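Local coordinates for putative major capsid protein (Cafeteriavirus-dependent mavirus, PDB 6G43) that probably forms the outer protein shell of the virophage as the main building block of its capsid, three copies joining into one capsomer, at residues A[43-48]-A[268-273]; A[87-92]-A[189-194]; A[361-366]-A[433-438]. One frame throughout, in Å; residues are numbered along the deposited sequence.

Interaction 1: residues A[43-48]-A[268-273]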
loop_
_atom_site.group_PDB
_atom_site.type_symbol
_atom_site.label_atom_id
_atom_site.label_comp_id
_atom_site.label_asym_id
_atom_site.label_seq_id
_atom_site.Cartn_x
_atom_site.Cartn_y
_atom_site.Cartn_z
ATOM N N GLN A 43 21.858 -23.376 9.260
ATOM C CA GLN A 43 22.831 -24.323 8.711
ATOM C C GLN A 43 22.463 -24.745 7.291
ATOM O O GLN A 43 21.286 -24.794 6.922
ATOM C CB GLN A 43 23.044 -25.551 9.618
ATOM C CG GLN A 43 21.858 -26.004 10.452
ATOM C CD GLN A 43 22.221 -27.165 11.366
ATOM O OE1 GLN A 43 22.775 -26.962 12.442
ATOM N NE2 GLN A 43 21.912 -28.384 10.941
ATOM N N THR A 44 23.503 -25.040 6.515
ATOM C CA THR A 44 23.391 -25.381 5.105
ATOM C C THR A 44 23.541 -26.893 4.951
ATOM O O THR A 44 24.571 -27.462 5.319
ATOM C CB THR A 44 24.489 -24.662 4.295
ATOM O OG1 THR A 44 24.409 -23.249 4.534
ATOM C CG2 THR A 44 24.342 -24.924 2.804
ATOM N N ILE A 45 22.502 -27.529 4.411
ATOM C CA ILE A 45 22.476 -28.973 4.194
ATOM C C ILE A 45 22.728 -29.249 2.714
ATOM O O ILE A 45 21.960 -28.802 1.857
ATOM C CB ILE A 45 21.122 -29.581 4.628
ATOM C CG1 ILE A 45 20.864 -29.299 6.116
ATOM C CG2 ILE A 45 21.092 -31.087 4.366
ATOM C CD1 ILE A 45 19.410 -29.393 6.523
ATOM N N GLN A 46 23.812 -29.970 2.423
ATOM C CA GLN A 46 24.134 -30.391 1.061
ATOM C C GLN A 46 23.329 -31.640 0.706
ATOM O O GLN A 46 22.969 -32.408 1.602
ATOM C CB GLN A 46 25.629 -30.705 0.937
ATOM C CG GLN A 46 26.559 -29.541 1.259
ATOM C CD GLN A 46 26.387 -28.355 0.318
ATOM O OE1 GLN A 46 26.076 -28.522 -0.863
ATOM N NE2 GLN A 46 26.592 -27.145 0.841
ATOM N N PRO A 47 23.042 -31.854 -0.597
ATOM C CA PRO A 47 22.368 -33.088 -1.007
ATOM C C PRO A 47 23.286 -34.317 -0.919
ATOM O O PRO A 47 24.510 -34.176 -0.889
ATOM C CB PRO A 47 21.951 -32.803 -2.455
ATOM C CG PRO A 47 22.914 -31.777 -2.940
ATOM C CD PRO A 47 23.321 -30.968 -1.745
ATOM N N VAL A 48 22.682 -35.503 -0.873
ATOM C CA VAL A 48 23.427 -36.762 -0.679
ATOM C C VAL A 48 24.404 -37.100 -1.814
ATOM O O VAL A 48 25.423 -37.750 -1.579
ATOM C CB VAL A 48 22.485 -37.972 -0.447
ATOM C CG1 VAL A 48 21.615 -37.744 0.784
ATOM C CG2 VAL A 48 21.629 -38.271 -1.677
HETATM N N MSE A 268 19.903 -26.775 0.856
HETATM C CA MSE A 268 18.745 -26.441 1.684
HETATM C C MSE A 268 19.210 -25.644 2.876
HETATM O O MSE A 268 20.146 -26.054 3.569
HETATM C CB MSE A 268 18.042 -27.716 2.136
HETATM C CG MSE A 268 16.776 -27.409 2.931
HETATM SE SE MSE A 268 15.597 -28.980 2.996
HETATM C CE MSE A 268 16.811 -30.198 3.956
ATOM N N LEU A 269 18.562 -24.502 3.117
ATOM C CA LEU A 269 18.836 -23.649 4.281
ATOM C C LEU A 269 17.749 -23.847 5.337
ATOM O O LEU A 269 16.566 -23.642 5.056
ATOM C CB LEU A 269 18.884 -22.177 3.864
ATOM C CG LEU A 269 19.209 -21.138 4.946
ATOM C CD1 LEU A 269 20.605 -21.331 5.522
ATOM C CD2 LEU A 269 19.066 -19.735 4.380
ATOM N N VAL A 270 18.163 -24.242 6.542
ATOM C CA VAL A 270 17.257 -24.432 7.679
ATOM C C VAL A 270 17.739 -23.640 8.893
ATOM O O VAL A 270 18.919 -23.311 8.990
ATOM C CB VAL A 270 17.144 -25.926 8.078
ATOM C CG1 VAL A 270 16.672 -26.767 6.899
ATOM C CG2 VAL A 270 18.468 -26.466 8.611
ATOM N N GLN A 271 16.813 -23.343 9.805
ATOM C CA GLN A 271 17.135 -22.859 11.150
ATOM C C GLN A 271 16.978 -24.022 12.116
ATOM O O GLN A 271 15.969 -24.722 12.060
ATOM C CB GLN A 271 16.173 -21.753 11.574
ATOM C CG GLN A 271 16.314 -20.456 10.809
ATOM C CD GLN A 271 15.320 -19.410 11.280
ATOM O OE1 GLN A 271 14.129 -19.501 10.983
ATOM N NE2 GLN A 271 15.801 -18.410 12.015
ATOM N N ASN A 272 17.957 -24.225 12.996
ATOM C CA ASN A 272 17.873 -25.257 14.038
ATOM C C ASN A 272 18.330 -24.700 15.382
ATOM O O ASN A 272 19.467 -24.252 15.507
ATOM C CB ASN A 272 18.713 -26.481 13.670
ATOM C CG ASN A 272 18.484 -27.648 14.617
ATOM O OD1 ASN A 272 19.323 -27.946 15.466
ATOM N ND2 ASN A 272 17.336 -28.303 14.486
ATOM N N TRP A 273 17.450 -24.753 16.383
ATOM C CA TRP A 273 17.725 -24.165 17.698
ATOM C C TRP A 273 17.024 -24.902 18.838
ATOM O O TRP A 273 16.021 -25.588 18.625
ATOM C CB TRP A 273 17.335 -22.679 17.701
ATOM C CG TRP A 273 15.853 -22.385 17.718
ATOM C CD1 TRP A 273 15.099 -22.037 18.802
ATOM C CD2 TRP A 273 14.962 -22.388 16.596
ATOM N NE1 TRP A 273 13.793 -21.830 18.428
ATOM C CE2 TRP A 273 13.679 -22.040 17.080
ATOM C CE3 TRP A 273 15.120 -22.656 15.229
ATOM C CZ2 TRP A 273 12.558 -21.956 16.243
ATOM C CZ3 TRP A 273 14.003 -22.569 14.395
ATOM C CH2 TRP A 273 12.740 -22.223 14.908
#

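Interaction 2: residues A[87-92]-A[189-194]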
loop_
_atom_site.group_PDB
_atom_site.type_symbol
_atom_site.label_atom_id
_atom_site.label_comp_id
_atom_site.label_asym_id
_atom_site.label_seq_id
_atom_site.Cartn_x
_atom_site.Cartn_y
_atom_site.Cartn_z
ATOM N N LEU A 87 19.492 -10.811 -31.330
ATOM C CA LEU A 87 19.984 -9.958 -32.417
ATOM C C LEU A 87 21.223 -9.188 -31.965
ATOM O O LEU A 87 21.291 -8.724 -30.820
ATOM C CB LEU A 87 18.902 -8.978 -32.887
ATOM C CG LEU A 87 19.250 -8.090 -34.094
ATOM C CD1 LEU A 87 19.419 -8.923 -35.357
ATOM C CD2 LEU A 87 18.186 -7.019 -34.304
ATOM N N ALA A 88 22.193 -9.063 -32.869
ATOM C CA ALA A 88 23.480 -8.442 -32.566
ATOM C C ALA A 88 23.319 -7.006 -32.057
ATOM O O ALA A 88 22.542 -6.228 -32.616
ATOM C CB ALA A 88 24.372 -8.469 -33.798
ATOM N N ASP A 89 24.046 -6.686 -30.986
ATOM C CA ASP A 89 24.053 -5.350 -30.363
ATOM C C ASP A 89 22.684 -4.900 -29.818
ATOM O O ASP A 89 22.347 -3.712 -29.855
ATOM C CB ASP A 89 24.646 -4.299 -31.322
ATOM C CG ASP A 89 26.018 -4.697 -31.859
ATOM O OD1 ASP A 89 26.830 -5.268 -31.091
ATOM O OD2 ASP A 89 26.284 -4.431 -33.052
ATOM N N SER A 90 21.908 -5.857 -29.307
ATOM C CA SER A 90 20.700 -5.558 -28.547
ATOM C C SER A 90 21.127 -5.119 -27.150
ATOM O O SER A 90 21.935 -5.796 -26.512
ATOM C CB SER A 90 19.812 -6.798 -28.452
ATOM O OG SER A 90 19.343 -7.192 -29.727
ATOM N N SER A 91 20.602 -3.986 -26.685
ATOM C CA SER A 91 20.951 -3.455 -25.362
ATOM C C SER A 91 20.476 -4.354 -24.215
ATOM O O SER A 91 21.154 -4.466 -23.189
ATOM C CB SER A 91 20.381 -2.043 -25.184
ATOM O OG SER A 91 18.972 -2.065 -25.037
ATOM N N LEU A 92 19.311 -4.978 -24.412
ATOM C CA LEU A 92 18.645 -5.821 -23.413
ATOM C C LEU A 92 18.258 -5.075 -22.124
ATOM O O LEU A 92 18.131 -5.696 -21.071
ATOM C CB LEU A 92 19.478 -7.078 -23.096
ATOM C CG LEU A 92 19.838 -7.976 -24.280
ATOM C CD1 LEU A 92 20.749 -9.102 -23.823
ATOM C CD2 LEU A 92 18.586 -8.539 -24.937
ATOM N N ARG A 189 29.853 -8.715 -22.512
ATOM C CA ARG A 189 29.285 -8.881 -23.844
ATOM C C ARG A 189 30.147 -8.141 -24.860
ATOM O O ARG A 189 30.293 -6.917 -24.784
ATOM C CB ARG A 189 27.867 -8.315 -23.888
ATOM C CG ARG A 189 26.894 -8.963 -22.917
ATOM C CD ARG A 189 25.543 -8.269 -22.982
ATOM N NE ARG A 189 24.930 -8.409 -24.304
ATOM C CZ ARG A 189 23.906 -7.689 -24.766
ATOM N NH1 ARG A 189 23.329 -6.738 -24.028
ATOM N NH2 ARG A 189 23.452 -7.924 -25.995
ATOM N N ALA A 190 30.721 -8.887 -25.802
ATOM C CA ALA A 190 31.517 -8.303 -26.880
ATOM C C ALA A 190 30.604 -7.647 -27.914
ATOM O O ALA A 190 29.433 -8.022 -28.049
ATOM C CB ALA A 190 32.377 -9.374 -27.535
ATOM N N ALA A 191 31.143 -6.669 -28.635
ATOM C CA ALA A 191 30.413 -6.011 -29.719
ATOM C C ALA A 191 30.151 -7.021 -30.837
ATOM O O ALA A 191 31.063 -7.733 -31.262
ATOM C CB ALA A 191 31.202 -4.824 -30.248
ATOM N N GLY A 192 28.895 -7.098 -31.276
ATOM C CA GLY A 192 28.465 -8.066 -32.290
ATOM C C GLY A 192 28.032 -9.434 -31.779
ATOM O O GLY A 192 27.638 -10.288 -32.577
ATOM N N SER A 193 28.088 -9.653 -30.462
ATOM C CA SER A 193 27.714 -10.943 -29.875
ATOM C C SER A 193 26.199 -11.154 -29.917
ATOM O O SER A 193 25.429 -10.215 -29.692
ATOM C CB SER A 193 28.215 -11.043 -28.433
ATOM O OG SER A 193 27.662 -10.016 -27.626
ATOM N N THR A 194 25.793 -12.389 -30.213
ATOM C CA THR A 194 24.383 -12.778 -30.311
ATOM C C THR A 194 23.896 -13.583 -29.097
ATOM O O THR A 194 22.752 -14.055 -29.079
ATOM C CB THR A 194 24.131 -13.612 -31.589
ATOM O OG1 THR A 194 24.897 -14.822 -31.539
ATOM C CG2 THR A 194 24.505 -12.817 -32.842
HETATM O O HOH W 1 23.048 -5.604 -21.510
#

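Interaction 3: residues A[361-366]-A[433-438]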
loop_
_atom_site.group_PDB
_atom_site.type_symbol
_atom_site.label_atom_id
_atom_site.label_comp_id
_atom_site.label_asym_id
_atom_site.label_seq_id
_atom_site.Cartn_x
_atom_site.Cartn_y
_atom_site.Cartn_z
ATOM N N ILE A 361 -21.731 -24.305 -13.676
ATOM C CA ILE A 361 -21.295 -25.398 -12.814
ATOM C C ILE A 361 -22.499 -26.273 -12.466
ATOM O O ILE A 361 -23.596 -25.769 -12.198
ATOM C CB ILE A 361 -20.630 -24.856 -11.526
ATOM C CG1 ILE A 361 -19.390 -24.021 -11.887
ATOM C CG2 ILE A 361 -20.221 -25.995 -10.592
ATOM C CD1 ILE A 361 -18.848 -23.181 -10.756
ATOM N N LYS A 362 -22.273 -27.584 -12.479
ATOM C CA LYS A 362 -23.260 -28.571 -12.072
ATOM C C LYS A 362 -22.751 -29.237 -10.799
ATOM O O LYS A 362 -21.577 -29.581 -10.720
ATOM C CB LYS A 362 -23.450 -29.609 -13.182
ATOM C CG LYS A 362 -24.444 -30.721 -12.873
ATOM C CD LYS A 362 -24.623 -31.643 -14.069
ATOM C CE LYS A 362 -25.422 -32.882 -13.695
ATOM N NZ LYS A 362 -25.710 -33.748 -14.870
ATOM N N VAL A 363 -23.629 -29.397 -9.810
ATOM C CA VAL A 363 -23.325 -30.155 -8.590
ATOM C C VAL A 363 -24.492 -31.105 -8.322
ATOM O O VAL A 363 -25.582 -30.664 -7.947
ATOM C CB VAL A 363 -23.100 -29.237 -7.371
ATOM C CG1 VAL A 363 -22.736 -30.063 -6.140
ATOM C CG2 VAL A 363 -21.994 -28.234 -7.665
ATOM N N ASP A 364 -24.247 -32.402 -8.524
ATOM C CA ASP A 364 -25.278 -33.448 -8.446
ATOM C C ASP A 364 -26.417 -33.149 -9.448
ATOM O O ASP A 364 -26.156 -33.070 -10.651
ATOM C CB ASP A 364 -25.761 -33.652 -6.993
ATOM C CG ASP A 364 -24.630 -34.021 -6.038
ATOM O OD1 ASP A 364 -23.662 -34.698 -6.456
ATOM O OD2 ASP A 364 -24.722 -33.636 -4.853
ATOM N N SER A 365 -27.653 -32.961 -8.971
ATOM C CA SER A 365 -28.790 -32.641 -9.842
ATOM C C SER A 365 -28.949 -31.141 -10.150
ATOM O O SER A 365 -29.704 -30.786 -11.053
ATOM C CB SER A 365 -30.082 -33.169 -9.213
ATOM O OG SER A 365 -30.364 -32.491 -7.992
ATOM N N ASP A 366 -28.256 -30.278 -9.401
ATOM C CA ASP A 366 -28.347 -28.820 -9.567
ATOM C C ASP A 366 -27.460 -28.371 -10.741
ATOM O O ASP A 366 -26.245 -28.556 -10.698
ATOM C CB ASP A 366 -27.923 -28.126 -8.259
ATOM C CG ASP A 366 -28.594 -26.775 -8.054
ATOM O OD1 ASP A 366 -28.769 -26.022 -9.038
ATOM O OD2 ASP A 366 -28.936 -26.461 -6.893
ATOM N N LEU A 433 -21.970 -21.128 -4.383
ATOM C CA LEU A 433 -22.871 -21.803 -5.317
ATOM C C LEU A 433 -24.359 -21.621 -5.008
ATOM O O LEU A 433 -25.184 -21.698 -5.919
ATOM C CB LEU A 433 -22.551 -23.300 -5.367
ATOM C CG LEU A 433 -21.157 -23.697 -5.855
ATOM C CD1 LEU A 433 -20.899 -25.163 -5.555
ATOM C CD2 LEU A 433 -21.007 -23.425 -7.343
ATOM N N GLY A 434 -24.698 -21.401 -3.739
ATOM C CA GLY A 434 -26.087 -21.197 -3.325
ATOM C C GLY A 434 -26.964 -22.403 -3.608
ATOM O O GLY A 434 -28.072 -22.266 -4.131
ATOM N N LEU A 435 -26.454 -23.585 -3.266
ATOM C CA LEU A 435 -27.143 -24.844 -3.523
ATOM C C LEU A 435 -28.350 -24.990 -2.605
ATOM O O LEU A 435 -28.263 -24.687 -1.411
ATOM C CB LEU A 435 -26.196 -26.023 -3.290
ATOM C CG LEU A 435 -24.944 -26.095 -4.165
ATOM C CD1 LEU A 435 -23.974 -27.133 -3.621
ATOM C CD2 LEU A 435 -25.305 -26.401 -5.611
ATOM N N LYS A 436 -29.471 -25.438 -3.169
ATOM C CA LYS A 436 -30.653 -25.784 -2.366
ATOM C C LYS A 436 -30.388 -26.996 -1.461
ATOM O O LYS A 436 -30.966 -27.096 -0.378
ATOM C CB LYS A 436 -31.911 -25.984 -3.232
ATOM C CG LYS A 436 -31.855 -27.081 -4.287
ATOM C CD LYS A 436 -33.128 -27.126 -5.127
ATOM C CE LYS A 436 -34.342 -27.571 -4.318
ATOM N NZ LYS A 436 -35.498 -27.931 -5.184
ATOM N N ASP A 437 -29.504 -27.894 -1.904
ATOM C CA ASP A 437 -28.965 -28.958 -1.057
ATOM C C ASP A 437 -27.986 -28.338 -0.049
ATOM O O ASP A 437 -26.789 -28.203 -0.320
ATOM C CB ASP A 437 -28.281 -30.033 -1.918
ATOM C CG ASP A 437 -27.834 -31.260 -1.115
ATOM O OD1 ASP A 437 -28.019 -31.311 0.122
ATOM O OD2 ASP A 437 -27.290 -32.194 -1.740
ATOM N N TYR A 438 -28.518 -27.973 1.115
ATOM C CA TYR A 438 -27.736 -27.301 2.166
ATOM C C TYR A 438 -26.697 -28.176 2.892
ATOM O O TYR A 438 -25.880 -27.646 3.647
ATOM C CB TYR A 438 -28.655 -26.598 3.189
ATOM C CG TYR A 438 -29.683 -27.488 3.867
ATOM C CD1 TYR A 438 -29.328 -28.328 4.928
ATOM C CD2 TYR A 438 -31.023 -27.481 3.456
ATOM C CE1 TYR A 438 -30.268 -29.142 5.550
ATOM C CE2 TYR A 438 -31.970 -28.292 4.071
ATOM C CZ TYR A 438 -31.589 -29.118 5.118
ATOM O OH TYR A 438 -32.525 -29.919 5.729
#

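Interaction 1: residues A[43-48]-A[268-273]
Ile45 N gives its hydrogen to Met268 O over 2.9 Å, the shortest polar bond here and almost straight (177°). The exchange is returned over 3.1 Å by Met268 N to Ile45 O, so the two residues close a ring of backbone bonds. A second such ring joins Gln43 and Val270, through Gln43 N to Val270 O at 3.0 Å and Val270 N to Gln43 O at 3.2 Å. Thr44 and Leu269 lie between the rings as a non-hydrogen-bonded pair, with side chains on the other face from those of Gln43, Ile45, Met268 and Val270.

The apolar contact lies on the face of Ile45, Met268 and Val270. Ile45 CG1 stands beside its backbone N, anti to the carbonyl carbon (chi1 -59°), and carries CD1 across to Val270 CG2 at 3.7 Å. Met268, present as selenomethionine, runs alongside Ile45 and points the same way; a bend about its last torsion (chi3 62°) turns methyl CE back to Ile45 CD1, again at 3.7 Å. Ile45 thus lies along one neighbour and at roughly a right angle to the other. Gln43 extends its aliphatic part past Val270, CG meeting CG2 at 3.9 Å, while from strand 58-66 Phe61 packs against Met268 and Leu65 against Gln43.

Leu269 bonds through its backbone to Arg74 of strand 68-84, and packs on Gln377 of the second subunit. The long strand 258-273 pairs with short strand 42-45 on one side and with 68-84 on the other, both antiparallel, an arrangement consistent with the jelly-roll sheets of hexon-like capsid proteins.

Interaction 2: residues A[87-92]-A[189-194]
Arg189 turns the edge of its guanidinium to the backbone of 87-92 and one flat face to Leu92. Ser90 O lies close to the guanidinium plane and is gripped end-on by two nitrogens, Arg189 NH2 at 2.7 Å and Arg189 NH1 at 3.0 Å. A weak bond also runs from Arg189 NH1 to Ser91 O, and a water bridges the same two atoms. Over the face, Leu92 CD1 sits 3.6 Å from Arg189 CZ, offset toward the rim. The arginine chain is bent at its third torsion (chi3 63°), and this kink presents the end group to the carbonyls; with one edge bonded and one face pressed, its rotation is probably well fixed.

Each segment contains a type II beta turn, Leu87 to Ser90 and Ala190 to Ser193, in loops at the same end of the antiparallel neighbours 68-84 and 196-205. Each turn closes on a serine whose hydroxyl bonds back to the first carbonyl: Ser90 OG to Leu87 O, and Ser193 OG to Ala190 O. Asp89 and Gly192, the third residues of the two turns, meet directly. Gly192 N gives its hydrogen to Asp89 OD1 over 2.8 Å, reaching the carboxylate on its syn side and 20° out of its plane. Ala88 adds a looser touch, its CB 3.9 Å from Gly192 O. On the second subunit, Pro407 packs against Arg189 and Asp406 against Ser91.

Interaction 3: residues A[361-366]-A[433-438]
Val363 meets the 433-438 loop with every carbon of its side chain. Its CB already touches Leu435, lying 4.0 Å from CD2. From there the chain forks: CG1, anti to the backbone N (chi1 -178°), comes within 4.1 Å of Leu435 CD1, and CG2 reaches Leu433 CD1 at 3.9 Å. The valine crosses both leucines at about a right angle, one branch given to each. Leu433 uses its other methyl as well, CD2 lying 4.0 Å from Ile361 CD1, so two residues on the same face of the strand meet a single leucine.

Toward the surface the chemistry changes. Asp366 brings OD2 near apolar atoms, 3.9 Å from Leu435 CD2 and 4.0 Å from Lys436 CG. Asp364 OD2 and Asp437 OD2 are 4.3 Å apart, a pairing of like charges that could raise the proton affinity of either group. Each also has help elsewhere: Asp364 OD1 accepts from Asn449 N, and Asp437 OD2 has a long, weak ion pair with Lys446. The backbone of 433-438 reaches beyond the chain, Leu433 O bonding to Ser40 of the third subunit.

Val363 and Asp366 exchange two backbone hydrogen bonds across a type II' turn, with Asp364 at the position of positive phi. The loop between strands 426-428 and 448-457 thus packs its leucines against a tight two-residue beta hairpin, which links 355-363 to 366-369 at the edge of a four-stranded antiparallel sheet.

The three contacts illustrate how the means of joining chain segments shifts with place in a fold. Interaction 1 lies within a sheet and is partly buried, pairing two strands by regular backbone bonds with apolar side chains added. Interaction 2 is a surface contact between turns, held by polar side chains reaching backbone atoms. Interaction 3, partly buried, has no hydrogen bond across it and rests on branched apolar side chains. Interactions 1 and 2 involve elements of, or loops beside, the same antiparallel sheet, whereas interaction 3 belongs to the C-terminal family region, on the opposite side of the chain's centre from both. All three also have neighbours in other subunits.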